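Local coordinates for protein dihydropteroate synthase (Clostridioides difficile, PDB 6PZ2) that probably catalyses the condensation of a dihydropterin pyrophosphate with p-aminobenzoate to form dihydropteroate, a step of folate biosynthesis targeted by sulfonamide drugs, at residues Trp115-Ser125 / Phe156-Cys167; Asp131-Gly142 / Lys173-Lys184. All blocks are in the same frame, centred on the assembly; numbering follows the deposited sequence.

Both interactions belong to one sector of a TIM barrel and alternate along the chain. Interaction 2 joins two neighbouring parallel strands and the loops beyond their C-terminal ends; interaction 1 packs the loop and helix start at 115-125 on helix 149-166, which connects those strands. Their centres lie about 11 Å apart, and F157 CZ of the helix approaches D177 O of the strand to 3.2 Å. The two contacts also pack together where W115 CE2 is 3.3 Å from N139 ND2. Interaction 2 supplies C135, M137, D177, G181 and F182 to the pteroic acid pocket, whereas interaction 1 lies farther off, G116 and the ligand being about 9 Å apart at their nearest atoms.

Interaction 1 (Trp115-Ser125 / Phe156-Cys167); sequences WGLRKDKNMAS and FFKVSIEMAMSC
The guanidinium of R118 lies flat over the F156 ring, with the two planes only 18° apart. R118 CZ stands 4.0 Å from the F156 ring centroid, close to the ring normal, which makes a cation-pi stack; NH2 is displaced toward the rim. F156 presents this face because its CG is anti to the backbone N (chi1 176°), while the bend of the arginine chain at chi2 (-46°) folds the guanidinium back over the ring. The two side chains approach from opposite directions. V159 CG1 covers the other face of the guanidinium, so the charged group is sandwiched between an aromatic ring and an aliphatic branch.

The edge of the same group is polar. R118 NE donates to S160 OG at 2.8 Å and NH2 to F156 O at 3.0 Å, both acceptors lying near the guanidinium plane; a second bond from NH2 to S160 OG is weak. S160 in turn gives its own proton to G116 O (2.8 Å), in the carbonyl plane. The serine hydroxyl thus relays between the arginine and the type I' turn at W115-R118, fixing the rotation of the guanidinium and tying the turn to the helix.

In the TIM barrel this is packing on the outer layer: the loop after strand 110-113, whose D113 also binds the backbone of W115 and L117, rests on the helix that follows strand 133-137. M163 crosses R118 at about a right angle, its SD oblique to the guanidinium, and bends at chi3 to bring CE within 3.3 Å of L117 O.

Farther along, the contact turns apolar. L117 CD1 reaches A164 CB at 3.9 Å, and A124 CB meets C167 SG at 3.8 Å, where the start of helix 123-129 passes the end of helix 149-166. S125 CB lies alongside that same sulfur.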
loop_
_atom_site.group_PDB
_atom_site.type_symbol
_atom_site.label_atom_id
_atom_site.label_comp_id
_atom_site.label_asym_id
_atom_site.label_seq_id
_atom_site.Cartn_x
_atom_site.Cartn_y
_atom_site.Cartn_z
ATOM N N TRP A 115 7.994 -25.650 -6.224
ATOM C CA TRP A 115 7.460 -26.894 -5.633
ATOM C C TRP A 115 8.149 -27.228 -4.308
ATOM O O TRP A 115 7.888 -28.253 -3.705
ATOM C CB TRP A 115 7.577 -28.035 -6.639
ATOM C CG TRP A 115 6.410 -28.034 -7.564
ATOM C CD1 TRP A 115 6.354 -27.612 -8.858
ATOM C CD2 TRP A 115 5.083 -28.431 -7.207
ATOM N NE1 TRP A 115 5.073 -27.741 -9.344
ATOM C CE2 TRP A 115 4.273 -28.233 -8.347
ATOM C CE3 TRP A 115 4.513 -28.930 -6.031
ATOM C CZ2 TRP A 115 2.911 -28.508 -8.338
ATOM C CZ3 TRP A 115 3.173 -29.242 -6.041
ATOM C CH2 TRP A 115 2.391 -29.032 -7.177
ATOM N N GLY A 116 9.004 -26.342 -3.815
ATOM C CA GLY A 116 9.467 -26.464 -2.443
ATOM C C GLY A 116 10.185 -27.783 -2.191
ATOM O O GLY A 116 10.029 -28.391 -1.130
ATOM N N LEU A 117 10.990 -28.151 -3.186
ATOM C CA LEU A 117 11.898 -29.262 -3.215
ATOM C C LEU A 117 11.112 -30.552 -3.472
ATOM O O LEU A 117 11.716 -31.579 -3.375
ATOM C CB LEU A 117 12.696 -29.407 -1.919
ATOM C CG LEU A 117 13.428 -28.163 -1.440
ATOM C CD1 LEU A 117 14.138 -28.456 -0.139
ATOM C CD2 LEU A 117 14.423 -27.673 -2.474
ATOM N N ARG A 118 9.834 -30.509 -3.789
ATOM C CA ARG A 118 9.069 -31.771 -3.881
ATOM C C ARG A 118 8.983 -32.306 -5.311
ATOM O O ARG A 118 8.470 -33.391 -5.485
ATOM C CB ARG A 118 7.614 -31.582 -3.440
ATOM C CG ARG A 118 7.422 -31.083 -2.013
ATOM C CD ARG A 118 8.253 -31.762 -0.947
ATOM N NE ARG A 118 7.995 -31.258 0.395
ATOM C CZ ARG A 118 6.877 -31.504 1.066
ATOM N NH1 ARG A 118 6.023 -32.415 0.612
ATOM N NH2 ARG A 118 6.602 -30.815 2.162
ATOM N N LYS A 119 9.308 -31.560 -6.352
ATOM C CA LYS A 119 9.037 -32.074 -7.675
ATOM C C LYS A 119 10.271 -32.809 -8.189
ATOM O O LYS A 119 10.124 -33.655 -9.013
ATOM C CB LYS A 119 8.641 -30.991 -8.686
ATOM C CG LYS A 119 7.501 -31.383 -9.620
ATOM C CD LYS A 119 6.474 -32.277 -8.940
ATOM C CE LYS A 119 5.017 -31.918 -9.154
ATOM N NZ LYS A 119 4.178 -32.484 -8.071
ATOM N N ASP A 120 11.454 -32.488 -7.709
ATOM C CA ASP A 120 12.623 -33.149 -8.177
ATOM C C ASP A 120 13.400 -33.656 -6.960
ATOM O O ASP A 120 13.956 -32.843 -6.186
ATOM C CB ASP A 120 13.460 -32.200 -9.046
ATOM C CG ASP A 120 14.604 -32.860 -9.818
ATOM O OD1 ASP A 120 15.264 -33.752 -9.246
ATOM O OD2 ASP A 120 14.877 -32.418 -10.955
ATOM N N LYS A 121 13.512 -34.983 -6.846
ATOM C CA LYS A 121 14.169 -35.584 -5.682
ATOM C C LYS A 121 15.635 -35.138 -5.617
ATOM O O LYS A 121 16.198 -35.173 -4.524
ATOM C CB LYS A 121 14.046 -37.112 -5.682
ATOM C CG LYS A 121 12.625 -37.662 -5.778
ATOM C CD LYS A 121 12.429 -39.076 -5.229
ATOM C CE LYS A 121 13.237 -40.150 -5.935
ATOM N NZ LYS A 121 12.779 -40.415 -7.323
ATOM N N ASN A 122 16.245 -34.659 -6.712
ATOM C CA ASN A 122 17.656 -34.230 -6.621
ATOM C C ASN A 122 17.842 -32.771 -6.185
ATOM O O ASN A 122 19.020 -32.342 -5.982
ATOM C CB ASN A 122 18.400 -34.410 -7.943
ATOM C CG ASN A 122 18.414 -35.861 -8.376
ATOM O OD1 ASN A 122 18.645 -36.759 -7.570
ATOM N ND2 ASN A 122 18.073 -36.088 -9.629
ATOM N N MET A 123 16.740 -32.028 -6.026
ATOM C CA MET A 123 16.864 -30.577 -5.903
ATOM C C MET A 123 17.583 -30.238 -4.599
ATOM O O MET A 123 18.461 -29.403 -4.608
ATOM C CB MET A 123 15.525 -29.833 -5.939
ATOM C CG MET A 123 15.711 -28.324 -5.770
ATOM S SD MET A 123 16.558 -27.553 -7.168
ATOM C CE MET A 123 15.160 -27.481 -8.284
ATOM N N ALA A 124 17.197 -30.886 -3.498
ATOM C CA ALA A 124 17.805 -30.612 -2.218
ATOM C C ALA A 124 19.312 -30.838 -2.280
ATOM O O ALA A 124 20.044 -30.008 -1.721
ATOM C CB ALA A 124 17.177 -31.445 -1.125
ATOM N N SER A 125 19.790 -31.920 -2.910
ATOM C CA SER A 125 21.252 -32.184 -2.840
ATOM C C SER A 125 22.002 -31.232 -3.775
ATOM O O SER A 125 23.132 -30.815 -3.469
ATOM C CB SER A 125 21.633 -33.643 -3.060
ATOM O OG SER A 125 21.044 -34.170 -4.226
ATOM N N PHE A 156 4.086 -28.459 5.650
ATOM C CA PHE A 156 4.769 -28.605 4.382
ATOM C C PHE A 156 6.169 -27.998 4.482
ATOM O O PHE A 156 7.133 -28.640 4.084
ATOM C CB PHE A 156 3.957 -27.933 3.281
ATOM C CG PHE A 156 4.590 -27.911 1.917
ATOM C CD1 PHE A 156 4.124 -28.756 0.918
ATOM C CD2 PHE A 156 5.606 -27.013 1.624
ATOM C CE1 PHE A 156 4.704 -28.727 -0.338
ATOM C CE2 PHE A 156 6.198 -26.999 0.370
ATOM C CZ PHE A 156 5.743 -27.851 -0.611
ATOM N N PHE A 157 6.282 -26.811 5.070
ATOM C CA PHE A 157 7.605 -26.218 5.211
ATOM C C PHE A 157 8.516 -27.088 6.080
ATOM O O PHE A 157 9.709 -27.157 5.826
ATOM C CB PHE A 157 7.537 -24.811 5.807
ATOM C CG PHE A 157 6.961 -23.774 4.881
ATOM C CD1 PHE A 157 6.249 -22.701 5.391
ATOM C CD2 PHE A 157 7.171 -23.840 3.515
ATOM C CE1 PHE A 157 5.738 -21.722 4.555
ATOM C CE2 PHE A 157 6.680 -22.851 2.679
ATOM C CZ PHE A 157 5.964 -21.801 3.200
ATOM N N LYS A 158 7.963 -27.708 7.112
ATOM C CA LYS A 158 8.757 -28.484 8.038
ATOM C C LYS A 158 9.371 -29.676 7.310
ATOM O O LYS A 158 10.540 -29.981 7.474
ATOM C CB LYS A 158 7.918 -29.039 9.190
ATOM C CG LYS A 158 8.276 -28.480 10.557
ATOM C CD LYS A 158 8.229 -26.962 10.645
ATOM C CE LYS A 158 8.245 -26.479 12.079
ATOM N NZ LYS A 158 6.956 -26.792 12.743
ATOM N N VAL A 159 8.557 -30.339 6.516
ATOM C CA VAL A 159 9.046 -31.469 5.747
ATOM C C VAL A 159 10.117 -31.032 4.730
ATOM O O VAL A 159 11.144 -31.691 4.602
ATOM C CB VAL A 159 7.871 -32.155 5.031
ATOM C CG1 VAL A 159 8.371 -33.146 3.994
ATOM C CG2 VAL A 159 6.922 -32.808 6.032
ATOM N N SER A 160 9.862 -29.971 3.965
ATOM C CA SER A 160 10.816 -29.475 2.966
ATOM C C SER A 160 12.099 -29.018 3.665
ATOM O O SER A 160 13.183 -29.226 3.141
ATOM C CB SER A 160 10.216 -28.373 2.116
ATOM O OG SER A 160 9.072 -28.862 1.413
ATOM N N ILE A 161 11.988 -28.437 4.846
ATOM C CA ILE A 161 13.189 -27.954 5.540
ATOM C C ILE A 161 14.021 -29.169 5.975
ATOM O O ILE A 161 15.250 -29.147 5.931
ATOM C CB ILE A 161 12.825 -27.066 6.748
ATOM C CG1 ILE A 161 12.178 -25.753 6.302
ATOM C CG2 ILE A 161 14.040 -26.808 7.652
ATOM C CD1 ILE A 161 11.541 -24.979 7.439
ATOM N N GLU A 162 13.352 -30.237 6.396
ATOM C CA GLU A 162 14.074 -31.445 6.808
ATOM C C GLU A 162 14.758 -32.110 5.605
ATOM O O GLU A 162 15.920 -32.530 5.743
ATOM C CB GLU A 162 13.156 -32.402 7.571
ATOM C CG GLU A 162 13.159 -32.087 9.063
ATOM C CD GLU A 162 12.055 -32.721 9.902
ATOM O OE1 GLU A 162 11.451 -33.716 9.439
ATOM O OE2 GLU A 162 11.793 -32.207 11.015
ATOM N N MET A 163 14.084 -32.170 4.452
ATOM C CA MET A 163 14.721 -32.608 3.203
ATOM C C MET A 163 15.974 -31.768 2.946
ATOM O O MET A 163 17.078 -32.287 2.765
ATOM C CB MET A 163 13.785 -32.478 2.010
ATOM C CG MET A 163 12.624 -33.432 2.093
ATOM S SD MET A 163 11.284 -32.996 0.931
ATOM C CE MET A 163 12.078 -33.336 -0.640
ATOM N N ALA A 164 15.836 -30.462 3.017
ATOM C CA ALA A 164 17.006 -29.634 2.778
ATOM C C ALA A 164 18.114 -29.990 3.772
ATOM O O ALA A 164 19.293 -30.135 3.429
ATOM C CB ALA A 164 16.636 -28.174 2.855
ATOM N N MET A 165 17.760 -30.133 5.022
ATOM C CA MET A 165 18.824 -30.369 6.005
ATOM C C MET A 165 19.488 -31.749 5.862
ATOM O O MET A 165 20.689 -31.885 6.091
ATOM C CB MET A 165 18.266 -30.272 7.419
ATOM C CG MET A 165 19.084 -29.308 8.214
ATOM S SD MET A 165 18.067 -27.886 8.454
ATOM C CE MET A 165 16.840 -28.633 9.531
ATOM N N SER A 166 18.721 -32.756 5.465
ATOM C CA SER A 166 19.279 -34.082 5.291
ATOM C C SER A 166 20.342 -34.057 4.191
ATOM O O SER A 166 21.176 -34.960 4.153
ATOM C CB SER A 166 18.201 -35.091 4.986
ATOM O OG SER A 166 17.559 -34.774 3.762
ATOM N N CYS A 167 20.317 -33.036 3.326
ATOM C CA CYS A 167 21.292 -32.928 2.258
ATOM C C CYS A 167 22.311 -31.843 2.591
ATOM O O CYS A 167 23.077 -31.423 1.708
ATOM C CB CYS A 167 20.680 -32.655 0.893
ATOM S SG CYS A 167 19.535 -33.961 0.381
#

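Interaction 2 (Asp131-Gly142 / Lys173-Lys184); sequences DAEVCIMHNQDG and KIVLDPGVGFGK. With PT1 (pteroic acid), chain K; SO4 (sulfate ion), chain I.
V134 N donates to K173 O, the first of the alternating backbone hydrogen bonds joining parallel strands 133-137 and 174-177; V175 N to V134 O, I136 N to V175 O, D177 N to I136 O and H138 N to D177 O follow. V134 and I174 stand side by side on one face of the sheet, with I136 and L176; C135, V175, M137 and D177 line the other.

The strands close the beta-alpha-beta unit around helix 149-166 within the TIM barrel, and pteroic acid lies at their C-terminal ends. D177 OD2 accepts from ligand N11 at 2.9 Å and lies 2.6 Å from N4, while OD1 takes G179 N in an Asx turn. F182 has ligand C17 over one face and M137 CE over the opposite face; M137 SD, oblique to the ring in a Met-aromatic contact, itself comes 3.5 Å from ligand N4.

K184 NZ, turned at chi4 (77°), has four acceptors, more than three protons can serve singly, so one is probably shared: H138 ND1 at 2.7 Å, within the imidazole plane, and the carbonyls of P178, G179 and F182. The carbonyl bonds hold loop 178-184 around the amine; the ND1 bond ties it to H138. At the other end K173 NZ donates to D131 O (3.2 Å) and to a sulfate probably from the crystallisation liquor, and E133 OE1 adds a long salt bridge (3.9 Å).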
loop_
_atom_site.group_PDB
_atom_site.type_symbol
_atom_site.label_atom_id
_atom_site.label_comp_id
_atom_site.label_asym_id
_atom_site.label_seq_id
_atom_site.Cartn_x
_atom_site.Cartn_y
_atom_site.Cartn_z
ATOM N N ASP A 131 26.012 -25.009 -1.979
ATOM C CA ASP A 131 25.842 -24.069 -0.893
ATOM C C ASP A 131 24.942 -22.922 -1.335
ATOM O O ASP A 131 25.213 -21.760 -1.049
ATOM C CB ASP A 131 27.172 -23.446 -0.477
ATOM C CG ASP A 131 27.785 -24.217 0.667
ATOM O OD1 ASP A 131 27.261 -24.120 1.816
ATOM O OD2 ASP A 131 28.729 -24.945 0.370
ATOM N N ALA A 132 23.881 -23.249 -2.044
ATOM C CA ALA A 132 23.045 -22.179 -2.586
ATOM C C ALA A 132 22.025 -21.715 -1.533
ATOM O O ALA A 132 21.700 -22.418 -0.561
ATOM C CB ALA A 132 22.340 -22.704 -3.803
ATOM N N GLU A 133 21.455 -20.541 -1.787
ATOM C CA GLU A 133 20.253 -20.115 -1.100
ATOM C C GLU A 133 19.082 -20.755 -1.834
ATOM O O GLU A 133 19.204 -21.023 -3.023
ATOM C CB GLU A 133 20.134 -18.599 -1.125
ATOM C CG GLU A 133 21.502 -17.979 -1.138
ATOM C CD GLU A 133 21.677 -16.992 -0.023
ATOM O OE1 GLU A 133 22.136 -17.414 1.049
ATOM O OE2 GLU A 133 21.290 -15.838 -0.247
ATOM N N VAL A 134 18.021 -21.023 -1.095
ATOM C CA VAL A 134 16.821 -21.551 -1.701
ATOM C C VAL A 134 15.586 -20.856 -1.110
ATOM O O VAL A 134 15.463 -20.624 0.100
ATOM C CB VAL A 134 16.752 -23.080 -1.543
ATOM C CG1 VAL A 134 16.925 -23.534 -0.107
ATOM C CG2 VAL A 134 15.472 -23.672 -2.123
ATOM N N CYS A 135 14.645 -20.592 -2.005
ATOM C CA CYS A 135 13.324 -20.255 -1.628
ATOM C C CYS A 135 12.454 -21.500 -1.773
ATOM O O CYS A 135 12.229 -21.988 -2.870
ATOM C CB CYS A 135 12.763 -19.114 -2.472
ATOM S SG CYS A 135 11.055 -18.667 -2.045
ATOM N N ILE A 136 11.887 -21.893 -0.646
ATOM C CA ILE A 136 10.984 -23.018 -0.574
ATOM C C ILE A 136 9.557 -22.485 -0.555
ATOM O O ILE A 136 9.102 -21.955 0.446
ATOM C CB ILE A 136 11.225 -23.852 0.696
ATOM C CG1 ILE A 136 12.656 -24.380 0.760
ATOM C CG2 ILE A 136 10.196 -24.969 0.803
ATOM C CD1 ILE A 136 12.939 -25.214 1.998
ATOM N N MET A 137 8.854 -22.712 -1.637
ATOM C CA MET A 137 7.543 -22.196 -1.780
ATOM C C MET A 137 6.517 -23.317 -1.582
ATOM O O MET A 137 6.722 -24.407 -2.074
ATOM C CB MET A 137 7.355 -21.587 -3.170
ATOM C CG MET A 137 6.107 -20.730 -3.271
ATOM S SD MET A 137 5.607 -20.293 -4.933
ATOM C CE MET A 137 4.639 -21.741 -5.368
ATOM N N HIS A 138 5.436 -23.011 -0.877
ATOM C CA HIS A 138 4.331 -23.932 -0.676
ATOM C C HIS A 138 3.558 -24.086 -1.984
ATOM O O HIS A 138 3.208 -23.085 -2.608
ATOM C CB HIS A 138 3.375 -23.446 0.427
ATOM C CG HIS A 138 2.157 -24.304 0.522
ATOM N ND1 HIS A 138 0.961 -23.989 -0.099
ATOM C CD2 HIS A 138 1.985 -25.516 1.092
ATOM C CE1 HIS A 138 0.097 -24.961 0.118
ATOM N NE2 HIS A 138 0.701 -25.911 0.847
ATOM N N ASN A 139 3.181 -25.310 -2.348
ATOM C CA ASN A 139 2.404 -25.521 -3.580
ATOM C C ASN A 139 1.694 -26.866 -3.459
ATOM O O ASN A 139 2.190 -27.711 -2.758
ATOM C CB ASN A 139 3.335 -25.574 -4.799
ATOM C CG ASN A 139 2.659 -25.466 -6.147
ATOM O OD1 ASN A 139 1.430 -25.505 -6.263
ATOM N ND2 ASN A 139 3.469 -25.261 -7.172
ATOM N N GLN A 140 0.575 -27.055 -4.139
ATOM C CA GLN A 140 -0.060 -28.350 -4.204
ATOM C C GLN A 140 -0.999 -28.328 -5.409
ATOM O O GLN A 140 -1.330 -27.244 -5.948
ATOM C CB GLN A 140 -0.831 -28.689 -2.927
ATOM C CG GLN A 140 -2.103 -27.857 -2.727
ATOM C CD GLN A 140 -2.982 -28.280 -1.573
ATOM O OE1 GLN A 140 -2.498 -28.769 -0.552
ATOM N NE2 GLN A 140 -4.284 -28.078 -1.739
ATOM N N ASP A 141 -1.455 -29.500 -5.821
ATOM C CA ASP A 141 -2.492 -29.456 -6.861
ATOM C C ASP A 141 -3.877 -29.442 -6.225
ATOM O O ASP A 141 -4.122 -30.133 -5.247
ATOM C CB ASP A 141 -2.412 -30.613 -7.853
ATOM C CG ASP A 141 -1.230 -30.478 -8.792
ATOM O OD1 ASP A 141 -0.728 -29.339 -9.008
ATOM O OD2 ASP A 141 -0.754 -31.529 -9.211
ATOM N N GLY A 142 -4.754 -28.650 -6.840
ATOM C CA GLY A 142 -6.071 -28.386 -6.319
ATOM C C GLY A 142 -6.032 -27.607 -5.014
ATOM O O GLY A 142 -4.964 -27.242 -4.470
ATOM N N LYS A 173 20.276 -20.579 4.821
ATOM C CA LYS A 173 20.185 -20.407 3.386
ATOM C C LYS A 173 18.724 -20.442 2.944
ATOM O O LYS A 173 18.463 -20.300 1.751
ATOM C CB LYS A 173 20.867 -21.553 2.634
ATOM C CG LYS A 173 22.364 -21.635 2.826
ATOM C CD LYS A 173 23.070 -20.395 2.349
ATOM C CE LYS A 173 24.561 -20.610 2.392
ATOM N NZ LYS A 173 25.221 -19.729 1.415
ATOM N N ILE A 174 17.834 -20.738 3.872
ATOM C CA ILE A 174 16.448 -20.984 3.503
ATOM C C ILE A 174 15.585 -19.726 3.706
ATOM O O ILE A 174 15.729 -18.980 4.686
ATOM C CB ILE A 174 15.879 -22.171 4.288
ATOM C CG1 ILE A 174 16.619 -23.455 3.904
ATOM C CG2 ILE A 174 14.372 -22.303 4.081
ATOM C CD1 ILE A 174 16.328 -24.607 4.834
ATOM N N VAL A 175 14.719 -19.535 2.721
ATOM C CA VAL A 175 13.684 -18.537 2.662
ATOM C C VAL A 175 12.376 -19.288 2.400
ATOM O O VAL A 175 12.380 -20.152 1.534
ATOM C CB VAL A 175 13.985 -17.524 1.541
ATOM C CG1 VAL A 175 12.850 -16.533 1.362
ATOM C CG2 VAL A 175 15.273 -16.754 1.788
ATOM N N LEU A 176 11.279 -18.936 3.075
ATOM C CA LEU A 176 9.977 -19.571 2.838
ATOM C C LEU A 176 8.990 -18.600 2.175
ATOM O O LEU A 176 9.000 -17.395 2.420
ATOM C CB LEU A 176 9.391 -20.050 4.168
ATOM C CG LEU A 176 10.318 -20.833 5.097
ATOM C CD1 LEU A 176 9.595 -21.164 6.397
ATOM C CD2 LEU A 176 10.815 -22.110 4.439
ATOM N N ASP A 177 8.063 -19.165 1.413
ATOM C CA ASP A 177 7.119 -18.418 0.657
ATOM C C ASP A 177 5.807 -19.207 0.643
ATOM O O ASP A 177 5.830 -20.388 0.313
ATOM C CB ASP A 177 7.621 -18.199 -0.772
ATOM C CG ASP A 177 6.674 -17.473 -1.711
ATOM O OD1 ASP A 177 5.457 -17.456 -1.424
ATOM O OD2 ASP A 177 7.164 -16.956 -2.741
ATOM N N PRO A 178 4.686 -18.552 0.971
ATOM C CA PRO A 178 3.431 -19.272 1.156
ATOM C C PRO A 178 2.731 -19.628 -0.154
ATOM O O PRO A 178 1.712 -20.350 -0.140
ATOM C CB PRO A 178 2.545 -18.287 1.924
ATOM C CG PRO A 178 3.027 -16.969 1.384
ATOM C CD PRO A 178 4.531 -17.157 1.389
ATOM N N GLY A 179 3.214 -19.084 -1.259
ATOM C CA GLY A 179 2.733 -19.573 -2.554
ATOM C C GLY A 179 1.341 -19.069 -2.868
ATOM O O GLY A 179 0.433 -19.831 -3.204
ATOM N N VAL A 180 1.200 -17.749 -2.862
ATOM C CA VAL A 180 -0.088 -17.153 -3.228
ATOM C C VAL A 180 -0.409 -17.555 -4.669
ATOM O O VAL A 180 0.390 -17.380 -5.557
ATOM C CB VAL A 180 -0.109 -15.618 -3.049
ATOM C CG1 VAL A 180 -1.388 -14.982 -3.584
ATOM C CG2 VAL A 180 0.085 -15.224 -1.589
ATOM N N GLY A 181 -1.620 -18.040 -4.900
ATOM C CA GLY A 181 -2.009 -18.378 -6.244
ATOM C C GLY A 181 -1.730 -19.831 -6.609
ATOM O O GLY A 181 -2.067 -20.249 -7.728
ATOM N N PHE A 182 -1.157 -20.608 -5.704
ATOM C CA PHE A 182 -0.769 -21.981 -6.018
ATOM C C PHE A 182 -1.495 -22.935 -5.076
ATOM O O PHE A 182 -1.297 -22.891 -3.852
ATOM C CB PHE A 182 0.731 -22.196 -5.816
ATOM C CG PHE A 182 1.661 -21.478 -6.761
ATOM C CD1 PHE A 182 2.189 -20.241 -6.423
ATOM C CD2 PHE A 182 2.096 -22.083 -7.931
ATOM C CE1 PHE A 182 3.097 -19.606 -7.259
ATOM C CE2 PHE A 182 2.987 -21.438 -8.777
ATOM C CZ PHE A 182 3.505 -20.206 -8.428
ATOM N N GLY A 183 -2.377 -23.764 -5.628
ATOM C CA GLY A 183 -3.085 -24.703 -4.770
ATOM C C GLY A 183 -4.057 -24.044 -3.806
ATOM O O GLY A 183 -4.334 -24.569 -2.711
ATOM N N LYS A 184 -4.594 -22.907 -4.225
ATOM C CA LYS A 184 -5.370 -22.045 -3.355
ATOM C C LYS A 184 -6.355 -21.265 -4.214
ATOM O O LYS A 184 -5.960 -20.647 -5.180
ATOM C CB LYS A 184 -4.496 -21.056 -2.583
ATOM C CG LYS A 184 -3.464 -21.702 -1.668
ATOM C CD LYS A 184 -2.457 -20.682 -1.133
ATOM C CE LYS A 184 -1.298 -21.310 -0.399
ATOM N NZ LYS A 184 -0.316 -21.902 -1.342
HETATM C C2 PT1 K . 5.679 -16.713 -6.143
HETATM C C3 PT1 K . 5.776 -16.965 -7.571
HETATM C C5 PT1 K . 7.081 -17.466 -8.006
HETATM N N6 PT1 K . 4.787 -16.751 -8.479
HETATM C C7 PT1 K . 7.869 -17.441 -5.792
HETATM N N9 PT1 K . 8.030 -17.693 -7.098
HETATM C C10 PT1 K . 4.990 -17.036 -9.775
HETATM N N11 PT1 K . 8.869 -17.655 -4.917
HETATM C C12 PT1 K . 6.222 -17.555 -10.191
HETATM C C21 PT1 K . -2.693 -16.268 -10.772
HETATM O O22 PT1 K . -3.500 -16.754 -9.966
HETATM O O1 PT1 K . 4.546 -16.246 -5.598
HETATM N N4 PT1 K . 6.703 -16.981 -5.308
HETATM N N8 PT1 K . 7.246 -17.721 -9.321
HETATM C C13 PT1 K . 3.864 -16.826 -10.766
HETATM N N14 PT1 K . 2.753 -17.683 -10.369
HETATM C C15 PT1 K . 1.459 -17.334 -10.538
HETATM C C16 PT1 K . 1.063 -16.273 -11.360
HETATM C C17 PT1 K . 0.498 -18.025 -9.812
HETATM C C18 PT1 K . -0.290 -15.955 -11.462
HETATM C C19 PT1 K . -0.854 -17.706 -9.907
HETATM C C20 PT1 K . -1.245 -16.660 -10.727
HETATM O O23 PT1 K . -3.077 -15.414 -11.573
HETATM S S SO4 I . 28.801 -20.370 2.188
HETATM O O1 SO4 I . 29.917 -21.058 1.492
HETATM O O2 SO4 I . 27.528 -20.871 1.624
HETATM O O3 SO4 I . 28.941 -18.895 2.020
HETATM O O4 SO4 I . 28.775 -20.737 3.621
#